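Local coordinates for protein transcription factor TAU subunit SFC1 (PDB 4BJI) that forms part of the tauA domain of TFIIIC, which binds boxA promoter DNA of tRNA genes and helps recruit RNA polymerase III, this piece being the subunit's DNA-binding domain, at residues A74-W82 and Y91-R99; G122-G130 and T136-D147. One frame throughout, in Å; residues are numbered along the deposited sequence. Where two conformers were deposited one is given.

Interaction 1 (A74-W82 and Y91-R99)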
loop_
_atom_site.group_PDB
_atom_site.type_symbol
_atom_site.label_atom_id
_atom_site.label_comp_id
_atom_site.label_asym_id
_atom_site.label_seq_id
_atom_site.Cartn_x
_atom_site.Cartn_y
_atom_site.Cartn_z
ATOM N N ALA A 74 -11.282 -12.539 -7.445
ATOM C CA ALA A 74 -11.384 -11.622 -8.587
ATOM C C ALA A 74 -10.020 -10.982 -8.934
ATOM O O ALA A 74 -9.698 -10.797 -10.115
ATOM C CB ALA A 74 -12.414 -10.529 -8.278
ATOM N N LEU A 75 -9.240 -10.655 -7.903
ATOM C CA LEU A 75 -7.973 -9.924 -8.117
ATOM C C LEU A 75 -7.039 -10.626 -9.114
ATOM O O LEU A 75 -6.426 -9.960 -9.935
ATOM C CB LEU A 75 -7.271 -9.625 -6.790
ATOM C CG LEU A 75 -7.878 -8.434 -6.030
ATOM C CD1 LEU A 75 -7.512 -8.411 -4.583
ATOM C CD2 LEU A 75 -7.507 -7.110 -6.714
ATOM N N PRO A 76 -6.944 -11.972 -9.067
ATOM C CA PRO A 76 -6.009 -12.649 -9.968
ATOM C C PRO A 76 -6.355 -12.549 -11.448
ATOM O O PRO A 76 -5.549 -12.884 -12.328
ATOM C CB PRO A 76 -6.082 -14.122 -9.487
ATOM C CG PRO A 76 -6.391 -14.023 -8.069
ATOM C CD PRO A 76 -7.420 -12.916 -8.030
ATOM N N TYR A 77 -7.573 -12.081 -11.741
ATOM C CA TYR A 77 -7.951 -11.863 -13.123
ATOM C C TYR A 77 -7.428 -10.562 -13.713
ATOM O O TYR A 77 -7.442 -10.382 -14.928
ATOM C CB TYR A 77 -9.485 -11.894 -13.279
ATOM C CG TYR A 77 -10.056 -13.297 -13.239
ATOM C CD1 TYR A 77 -10.409 -13.897 -12.042
ATOM C CD2 TYR A 77 -10.181 -14.037 -14.404
ATOM C CE1 TYR A 77 -10.903 -15.205 -12.005
ATOM C CE2 TYR A 77 -10.672 -15.337 -14.376
ATOM C CZ TYR A 77 -11.021 -15.897 -13.178
ATOM O OH TYR A 77 -11.523 -17.190 -13.184
ATOM N N LEU A 78 -6.945 -9.660 -12.847
ATOM C CA LEU A 78 -6.534 -8.325 -13.259
ATOM C C LEU A 78 -5.162 -7.887 -12.775
ATOM O O LEU A 78 -4.654 -6.889 -13.262
ATOM C CB LEU A 78 -7.525 -7.284 -12.744
ATOM C CG LEU A 78 -8.961 -7.432 -13.207
ATOM C CD1 LEU A 78 -9.808 -6.417 -12.502
ATOM C CD2 LEU A 78 -9.071 -7.297 -14.722
ATOM N N SER A 79 -4.601 -8.577 -11.795
ATOM C CA SER A 79 -3.455 -8.056 -11.059
ATOM C C SER A 79 -2.566 -9.169 -10.543
ATOM O O SER A 79 -3.008 -10.323 -10.460
ATOM C CB SER A 79 -3.931 -7.182 -9.888
ATOM O OG SER A 79 -4.590 -7.952 -8.889
ATOM N N TYR A 80 -1.340 -8.801 -10.177
ATOM C CA TYR A 80 -0.388 -9.685 -9.511
ATOM C C TYR A 80 -0.041 -9.074 -8.145
ATOM O O TYR A 80 -0.321 -7.893 -7.903
ATOM C CB TYR A 80 0.872 -9.875 -10.385
ATOM C CG TYR A 80 1.672 -8.618 -10.649
ATOM C CD1 TYR A 80 1.343 -7.742 -11.684
ATOM C CD2 TYR A 80 2.751 -8.287 -9.852
ATOM C CE1 TYR A 80 2.096 -6.576 -11.913
ATOM C CE2 TYR A 80 3.480 -7.132 -10.052
ATOM C CZ TYR A 80 3.173 -6.293 -11.090
ATOM O OH TYR A 80 3.915 -5.139 -11.252
ATOM N N LEU A 81 0.576 -9.834 -7.258
ATOM C CA LEU A 81 0.761 -9.452 -5.871
ATOM C C LEU A 81 2.227 -9.435 -5.467
ATOM O O LEU A 81 2.925 -10.434 -5.644
ATOM C CB LEU A 81 0.033 -10.458 -4.975
ATOM C CG LEU A 81 0.217 -10.340 -3.469
ATOM C CD1 LEU A 81 -0.291 -9.041 -2.909
ATOM C CD2 LEU A 81 -0.474 -11.529 -2.751
ATOM N N TRP A 82 2.706 -8.322 -4.943
ATOM C CA TRP A 82 4.071 -8.258 -4.402
ATOM C C TRP A 82 4.140 -8.911 -3.035
ATOM O O TRP A 82 3.308 -8.613 -2.172
ATOM C CB TRP A 82 4.503 -6.802 -4.251
ATOM C CG TRP A 82 4.591 -6.077 -5.556
ATOM C CD1 TRP A 82 3.612 -5.352 -6.148
ATOM C CD2 TRP A 82 5.715 -6.025 -6.453
ATOM N NE1 TRP A 82 4.046 -4.832 -7.340
ATOM C CE2 TRP A 82 5.338 -5.242 -7.560
ATOM C CE3 TRP A 82 7.006 -6.576 -6.429
ATOM C CZ2 TRP A 82 6.198 -5.009 -8.638
ATOM C CZ3 TRP A 82 7.853 -6.333 -7.482
ATOM C CH2 TRP A 82 7.446 -5.573 -8.582
ATOM N N TYR A 91 -1.585 -5.260 -4.784
ATOM C CA TYR A 91 -1.977 -5.837 -6.063
ATOM C C TYR A 91 -1.774 -4.796 -7.130
ATOM O O TYR A 91 -2.250 -3.652 -7.007
ATOM C CB TYR A 91 -3.458 -6.247 -6.005
ATOM C CG TYR A 91 -3.715 -7.350 -5.013
ATOM C CD1 TYR A 91 -3.941 -7.067 -3.674
ATOM C CD2 TYR A 91 -3.693 -8.679 -5.408
ATOM C CE1 TYR A 91 -4.118 -8.078 -2.735
ATOM C CE2 TYR A 91 -3.888 -9.689 -4.474
ATOM C CZ TYR A 91 -4.108 -9.364 -3.142
ATOM O OH TYR A 91 -4.290 -10.355 -2.171
ATOM N N THR A 92 -1.017 -5.150 -8.170
ATOM C CA THR A 92 -0.667 -4.232 -9.269
ATOM C C THR A 92 -1.277 -4.739 -10.566
ATOM O O THR A 92 -1.196 -5.934 -10.884
ATOM C CB THR A 92 0.859 -4.164 -9.410
ATOM O OG1 THR A 92 1.448 -3.693 -8.180
ATOM C CG2 THR A 92 1.243 -3.230 -10.539
ATOM N N ARG A 93 -1.871 -3.840 -11.331
ATOM C CA ARG A 93 -2.511 -4.265 -12.554
ATOM C C ARG A 93 -1.477 -4.858 -13.524
ATOM O O ARG A 93 -0.306 -4.433 -13.584
ATOM C CB ARG A 93 -3.300 -3.109 -13.175
ATOM C CG ARG A 93 -2.477 -1.968 -13.711
ATOM C CD ARG A 93 -3.380 -0.823 -14.290
ATOM N NE ARG A 93 -2.590 0.137 -15.065
ATOM C CZ ARG A 93 -2.690 1.469 -15.023
ATOM N NH1 ARG A 93 -3.565 2.139 -14.249
ATOM N NH2 ARG A 93 -1.848 2.156 -15.796
ATOM N N PHE A 94 -1.890 -5.869 -14.279
ATOM C CA PHE A 94 -0.975 -6.545 -15.201
ATOM C C PHE A 94 -0.298 -5.525 -16.121
ATOM O O PHE A 94 -0.916 -4.565 -16.576
ATOM C CB PHE A 94 -1.721 -7.578 -16.045
ATOM C CG PHE A 94 -2.188 -8.786 -15.253
ATOM C CD1 PHE A 94 -1.339 -9.459 -14.397
ATOM C CD2 PHE A 94 -3.507 -9.277 -15.401
ATOM C CE1 PHE A 94 -1.772 -10.576 -13.667
ATOM C CE2 PHE A 94 -3.938 -10.401 -14.684
ATOM C CZ PHE A 94 -3.067 -11.050 -13.802
ATOM N N GLY A 95 0.990 -5.752 -16.332
ATOM C CA GLY A 95 1.783 -4.972 -17.263
ATOM C C GLY A 95 2.344 -3.681 -16.708
ATOM O O GLY A 95 3.206 -3.092 -17.358
ATOM N N TYR A 96 1.882 -3.239 -15.542
ATOM C CA TYR A 96 2.400 -2.006 -14.946
ATOM C C TYR A 96 3.565 -2.384 -14.023
ATOM O O TYR A 96 3.396 -3.222 -13.130
ATOM C CB TYR A 96 1.324 -1.289 -14.139
ATOM C CG TYR A 96 1.798 0.005 -13.506
ATOM C CD1 TYR A 96 1.950 1.149 -14.271
ATOM C CD2 TYR A 96 2.089 0.100 -12.166
ATOM C CE1 TYR A 96 2.397 2.341 -13.702
ATOM C CE2 TYR A 96 2.515 1.260 -11.600
ATOM C CZ TYR A 96 2.684 2.375 -12.368
ATOM O OH TYR A 96 3.118 3.538 -11.771
ATOM N N ASP A 97 4.744 -1.806 -14.260
ATOM C CA ASP A 97 5.937 -2.063 -13.442
ATOM C C ASP A 97 6.273 -0.804 -12.650
ATOM O O ASP A 97 6.837 0.149 -13.184
ATOM C CB ASP A 97 7.125 -2.463 -14.322
ATOM C CG ASP A 97 8.302 -2.964 -13.517
ATOM O OD1 ASP A 97 8.355 -2.724 -12.292
ATOM O OD2 ASP A 97 9.163 -3.648 -14.124
ATOM N N PRO A 98 5.933 -0.785 -11.356
ATOM C CA PRO A 98 6.155 0.421 -10.546
ATOM C C PRO A 98 7.620 0.687 -10.301
ATOM O O PRO A 98 7.984 1.789 -9.835
ATOM C CB PRO A 98 5.411 0.106 -9.250
ATOM C CG PRO A 98 5.455 -1.432 -9.145
ATOM C CD PRO A 98 5.282 -1.881 -10.607
ATOM N N ARG A 99 8.492 -0.268 -10.638
ATOM C CA ARG A 99 9.923 -0.034 -10.490
ATOM C C ARG A 99 10.441 0.803 -11.644
ATOM O O ARG A 99 11.587 1.316 -11.609
ATOM C CB ARG A 99 10.698 -1.370 -10.501
ATOM C CG ARG A 99 10.240 -2.344 -9.469
ATOM C CD ARG A 99 10.839 -3.724 -9.706
ATOM N NE ARG A 99 10.421 -4.267 -10.992
ATOM C CZ ARG A 99 10.878 -5.411 -11.477
ATOM N NH1 ARG A 99 11.735 -6.142 -10.755
ATOM N NH2 ARG A 99 10.470 -5.815 -12.673
#
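Y91 is held between two leucines. L75 CD1 sits 3.6 Å from the centroid of the Y91 ring, almost on the ring normal. L81 CD1 covers the opposite face. Y91 CG is anti to its carbonyl carbon (chi1 -65°), which puts the ring between L75 and L81, the latter its antiparallel non-hydrogen-bonded partner. Y80 and T92 form the hydrogen-bonded pair, and T92 N gives Y80 O a bond of 2.8 Å. Their side chains run side by side, with T92 CB over one face of the Y80 ring. At the far end of that ring Y80 OH donates to Y96 O at 2.7 Å, nearly in line with the carbonyl. This ties the loop after the strand back to the hairpin. F94 lays one ring face on the peptide between L78 and S79, while F94 N bonds to L78 O. T92 OG1 accepts a bent bond (137°) from W82 NE1 at 3.0 Å, in the indole plane. These contacts build the beta hairpin of strands 79-82 and 90-93 in the TFIIIC subunit HTH domain, consistent with the wing of a winged helix. Strand 14-15 flanks 79-82 and strand 53-55 flanks 90-93. Helix 35-50 packs on L78 and S79.

Interaction 2 (G122-G130 and T136-D147)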
loop_
_atom_site.group_PDB
_atom_site.type_symbol
_atom_site.label_atom_id
_atom_site.label_comp_id
_atom_site.label_asym_id
_atom_site.label_seq_id
_atom_site.Cartn_x
_atom_site.Cartn_y
_atom_site.Cartn_z
ATOM N N GLY A 122 -12.334 -1.369 16.178
ATOM C CA GLY A 122 -11.491 -0.319 15.637
ATOM C C GLY A 122 -11.858 0.020 14.206
ATOM O O GLY A 122 -12.656 -0.684 13.587
ATOM N N THR A 123 -11.278 1.094 13.674
ATOM C CA THR A 123 -11.565 1.507 12.301
ATOM C C THR A 123 -10.817 0.636 11.303
ATOM O O THR A 123 -9.689 0.193 11.559
ATOM C CB THR A 123 -11.201 2.986 12.035
ATOM O OG1 THR A 123 -11.420 3.288 10.649
ATOM C CG2 THR A 123 -9.739 3.267 12.393
ATOM N N LYS A 124 -11.470 0.386 10.169
ATOM C CA LYS A 124 -10.916 -0.441 9.107
ATOM C C LYS A 124 -10.291 0.425 8.031
ATOM O O LYS A 124 -9.958 -0.061 6.967
ATOM C CB LYS A 124 -12.025 -1.267 8.442
ATOM C CG LYS A 124 -12.557 -2.451 9.226
ATOM C CD LYS A 124 -13.618 -3.165 8.388
ATOM C CE LYS A 124 -14.376 -4.234 9.166
ATOM N NZ LYS A 124 -15.735 -4.478 8.589
ATOM N N THR A 125 -10.153 1.711 8.293
ATOM C CA THR A 125 -9.707 2.614 7.256
ATOM C C THR A 125 -8.274 2.280 6.755
ATOM O O THR A 125 -7.351 1.841 7.486
ATOM C CB THR A 125 -9.764 4.086 7.714
ATOM O OG1 THR A 125 -9.489 4.931 6.604
ATOM C CG2 THR A 125 -8.747 4.386 8.815
ATOM N N HIS A 126 -8.095 2.538 5.474
ATOM C CA HIS A 126 -6.785 2.474 4.820
ATOM C C HIS A 126 -6.024 3.814 4.918
ATOM O O HIS A 126 -4.867 3.906 4.545
ATOM C CB HIS A 126 -6.994 2.121 3.353
ATOM C CG HIS A 126 -7.866 3.099 2.628
ATOM N ND1 HIS A 126 -9.208 3.257 2.919
ATOM C CD2 HIS A 126 -7.587 3.992 1.654
ATOM C CE1 HIS A 126 -9.709 4.215 2.159
ATOM N NE2 HIS A 126 -8.750 4.660 1.366
ATOM N N VAL A 127 -6.687 4.844 5.438
ATOM C CA VAL A 127 -6.107 6.191 5.517
ATOM C C VAL A 127 -5.301 6.321 6.788
ATOM O O VAL A 127 -5.722 5.857 7.853
ATOM C CB VAL A 127 -7.255 7.229 5.505
ATOM C CG1 VAL A 127 -6.752 8.632 5.718
ATOM C CG2 VAL A 127 -8.029 7.153 4.215
ATOM N N PHE A 128 -4.150 6.986 6.682
ATOM C CA PHE A 128 -3.326 7.312 7.835
ATOM C C PHE A 128 -3.479 8.793 8.120
ATOM O O PHE A 128 -2.926 9.621 7.374
ATOM C CB PHE A 128 -1.842 6.985 7.594
ATOM C CG PHE A 128 -1.014 7.030 8.861
ATOM C CD1 PHE A 128 -0.587 8.230 9.410
ATOM C CD2 PHE A 128 -0.685 5.841 9.515
ATOM C CE1 PHE A 128 0.112 8.233 10.572
ATOM C CE2 PHE A 128 0.039 5.858 10.666
ATOM C CZ PHE A 128 0.441 7.063 11.179
ATOM N N ASP A 129 -4.235 9.121 9.167
ATOM C CA ASP A 129 -4.481 10.544 9.520
ATOM C C ASP A 129 -3.736 10.992 10.773
ATOM O O ASP A 129 -3.726 12.186 11.106
ATOM C CB ASP A 129 -5.973 10.881 9.598
ATOM C CG ASP A 129 -6.673 10.208 10.750
ATOM O OD1 ASP A 129 -6.021 9.477 11.528
ATOM O OD2 ASP A 129 -7.935 10.388 10.813
ATOM N N GLY A 130 -3.108 10.060 11.472
ATOM C CA GLY A 130 -2.387 10.401 12.690
ATOM C C GLY A 130 -3.225 10.608 13.906
ATOM O O GLY A 130 -2.680 10.982 14.959
ATOM N N THR A 136 -6.980 -0.778 12.701
ATOM C CA THR A 136 -6.716 -2.196 12.535
ATOM C C THR A 136 -5.794 -2.479 11.340
ATOM O O THR A 136 -5.220 -3.555 11.234
ATOM C CB THR A 136 -8.018 -2.969 12.297
ATOM O OG1 THR A 136 -8.597 -2.566 11.045
ATOM C CG2 THR A 136 -9.016 -2.723 13.430
ATOM N N ASN A 137 -5.613 -1.504 10.460
ATOM C CA ASN A 137 -4.771 -1.683 9.295
ATOM C C ASN A 137 -3.305 -1.619 9.668
ATOM O O ASN A 137 -2.914 -0.814 10.522
ATOM C CB ASN A 137 -5.085 -0.553 8.323
ATOM C CG ASN A 137 -4.456 -0.750 6.992
ATOM O OD1 ASN A 137 -4.323 -1.896 6.509
ATOM N ND2 ASN A 137 -4.038 0.356 6.380
ATOM N N ARG A 138 -2.487 -2.452 9.021
ATOM C CA ARG A 138 -1.054 -2.395 9.299
ATOM C C ARG A 138 -0.217 -2.143 8.061
ATOM O O ARG A 138 0.996 -2.113 8.154
ATOM C CB ARG A 138 -0.569 -3.666 9.991
ATOM C CG ARG A 138 -1.166 -3.853 11.409
ATOM C CD ARG A 138 -0.564 -2.855 12.435
ATOM N NE ARG A 138 -1.113 -3.064 13.781
ATOM C CZ ARG A 138 -2.198 -2.454 14.250
ATOM N NH1 ARG A 138 -2.858 -1.585 13.490
ATOM N NH2 ARG A 138 -2.632 -2.720 15.476
ATOM N N VAL A 139 -0.852 -1.982 6.904
ATOM C CA VAL A 139 -0.122 -1.656 5.674
ATOM C C VAL A 139 -0.765 -0.413 5.065
ATOM O O VAL A 139 -1.947 -0.421 4.762
ATOM C CB VAL A 139 -0.132 -2.785 4.621
ATOM C CG1 VAL A 139 0.695 -2.393 3.417
ATOM C CG2 VAL A 139 0.379 -4.081 5.217
ATOM N N TYR A 140 0.008 0.668 4.955
ATOM C CA TYR A 140 -0.490 1.953 4.455
ATOM C C TYR A 140 0.239 2.319 3.188
ATOM O O TYR A 140 1.472 2.283 3.141
ATOM C CB TYR A 140 -0.289 3.055 5.490
ATOM C CG TYR A 140 -1.136 2.859 6.720
ATOM C CD1 TYR A 140 -0.664 2.130 7.793
ATOM C CD2 TYR A 140 -2.397 3.389 6.789
ATOM C CE1 TYR A 140 -1.440 1.941 8.918
ATOM C CE2 TYR A 140 -3.175 3.205 7.915
ATOM C CZ TYR A 140 -2.683 2.495 8.964
ATOM O OH TYR A 140 -3.502 2.317 10.100
ATOM N N GLN A 141 -0.512 2.750 2.195
ATOM C CA GLN A 141 0.085 3.286 0.985
ATOM C C GLN A 141 0.305 4.794 1.093
ATOM O O GLN A 141 -0.489 5.503 1.713
ATOM C CB GLN A 141 -0.757 2.984 -0.228
ATOM C CG GLN A 141 -0.682 1.502 -0.615
ATOM C CD GLN A 141 -1.479 1.245 -1.865
ATOM O OE1 GLN A 141 -2.677 0.934 -1.778
ATOM N NE2 GLN A 141 -0.878 1.393 -3.017
ATOM N N VAL A 142 1.375 5.285 0.477
ATOM C CA VAL A 142 1.727 6.697 0.597
ATOM C C VAL A 142 0.596 7.656 0.229
ATOM O O VAL A 142 0.356 8.640 0.937
ATOM C CB VAL A 142 2.972 6.975 -0.242
ATOM C CG1 VAL A 142 3.192 8.494 -0.442
ATOM C CG2 VAL A 142 4.195 6.281 0.395
ATOM N N CYS A 143 -0.091 7.383 -0.859
ATOM C CA CYS A 143 -1.172 8.243 -1.324
ATOM C C CYS A 143 -2.328 8.343 -0.342
ATOM O O CYS A 143 -3.165 9.256 -0.480
ATOM C CB CYS A 143 -1.659 7.775 -2.694
ATOM S SG CYS A 143 -2.240 6.046 -2.750
ATOM N N ASP A 144 -2.394 7.411 0.612
ATOM C CA ASP A 144 -3.457 7.385 1.608
ATOM C C ASP A 144 -2.993 7.999 2.944
ATOM O O ASP A 144 -3.759 7.965 3.916
ATOM C CB ASP A 144 -3.948 5.968 1.824
ATOM C CG ASP A 144 -4.493 5.326 0.562
ATOM O OD1 ASP A 144 -5.059 6.052 -0.273
ATOM O OD2 ASP A 144 -4.361 4.092 0.449
ATOM N N ILE A 145 -1.799 8.585 2.969
ATOM C CA ILE A 145 -1.304 9.266 4.165
ATOM C C ILE A 145 -1.744 10.726 4.086
ATOM O O ILE A 145 -1.212 11.525 3.288
ATOM C CB ILE A 145 0.220 9.167 4.283
ATOM C CG1 ILE A 145 0.651 7.722 4.358
ATOM C CG2 ILE A 145 0.671 9.976 5.520
ATOM C CD1 ILE A 145 2.134 7.586 4.309
ATOM N N VAL A 146 -2.735 11.085 4.896
ATOM C CA VAL A 146 -3.248 12.457 4.867
ATOM C C VAL A 146 -2.734 13.284 6.046
ATOM O O VAL A 146 -2.869 14.530 6.082
ATOM C CB VAL A 146 -4.803 12.520 4.859
ATOM C CG1 VAL A 146 -5.341 11.793 3.616
ATOM C CG2 VAL A 146 -5.411 11.970 6.142
ATOM N N ASP A 147 -2.139 12.627 7.037
ATOM C CA ASP A 147 -1.585 13.311 8.215
ATOM C C ASP A 147 -0.733 14.488 7.747
ATOM O O ASP A 147 0.233 14.275 7.005
ATOM C CB ASP A 147 -0.734 12.327 8.995
ATOM C CG ASP A 147 -0.144 12.890 10.272
ATOM O OD1 ASP A 147 0.163 14.095 10.299
ATOM O OD2 ASP A 147 0.044 12.123 11.225
HETATM O O HOH W 1 -7.102 1.178 10.178
HETATM O O HOH W 2 -3.430 2.771 2.528
HETATM O O HOH W 3 -5.592 4.213 10.289
#
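G122-G130 and T136-D147 run side by side in the same direction, without regular strand pairing. They draw closest toward F128-I145 and D129-D147. At the wider end T136 N and T136 OG1 both donate to T123 O, the hydroxyl at 3.0 Å. At the other, F128 and I145 make a single bridge. F128 N bonds to D144 O, and F128 O accepts from V146 N (2.9 Å) and D147 N (3.1 Å). One water links T123 O and T125 O to N137 N, and another joins H126 O, Q141 N and D144 OD2. The loop runs alongside Y140 of strand 139-141, which pairs with strand 109-111 in a two-stranded antiparallel sheet. Two successive ST turns, at T123 and T125, shape the loop. F128 and Y140 form a T-shaped pair, planes at 86°. The F128 edge points at the Y140 face, with CD2 over the ring centre. F128 CG lies anti to the backbone N (chi1 -168°), which carries the ring across Y140. N137 ND2 lies over the rim of the opposite face, and a water joins Y140 OH to V127 O. An alanine in place of Y140 would probably leave the F128 edge without its aromatic face and that water without its hydroxyl partner. The H126 ring edge lies near D144, CD2 3.4 Å from OD2; that oxygen forms a salt bridge with R51. M182 of helix 172-189 touches both F128 and Y140.

Overall arrangement
From the N terminus, the chain first lays down strand 14-15, helix 35-50 and strand 53-55. Interaction 1 then closes the short hairpin loop between residues 82 and 91, joining two central strands of the four-stranded sheet. The chain next passes through strand 109-111 and an unmodelled stretch, 116-121. Interaction 2 closes longer loops: T123 meets T136 and F128 meets I145, so the chain loops out and returns in the same direction. It sets 122-130 beside Y140 of strand 139-141 and the turn after it. The two contacts follow in series; neither nests in nor crosses the other. The centres of interactions 1 and 2 are about 21 Å apart. Interaction 1 faces helix 35-50, and interaction 2 touches helices 56-60 and 172-189.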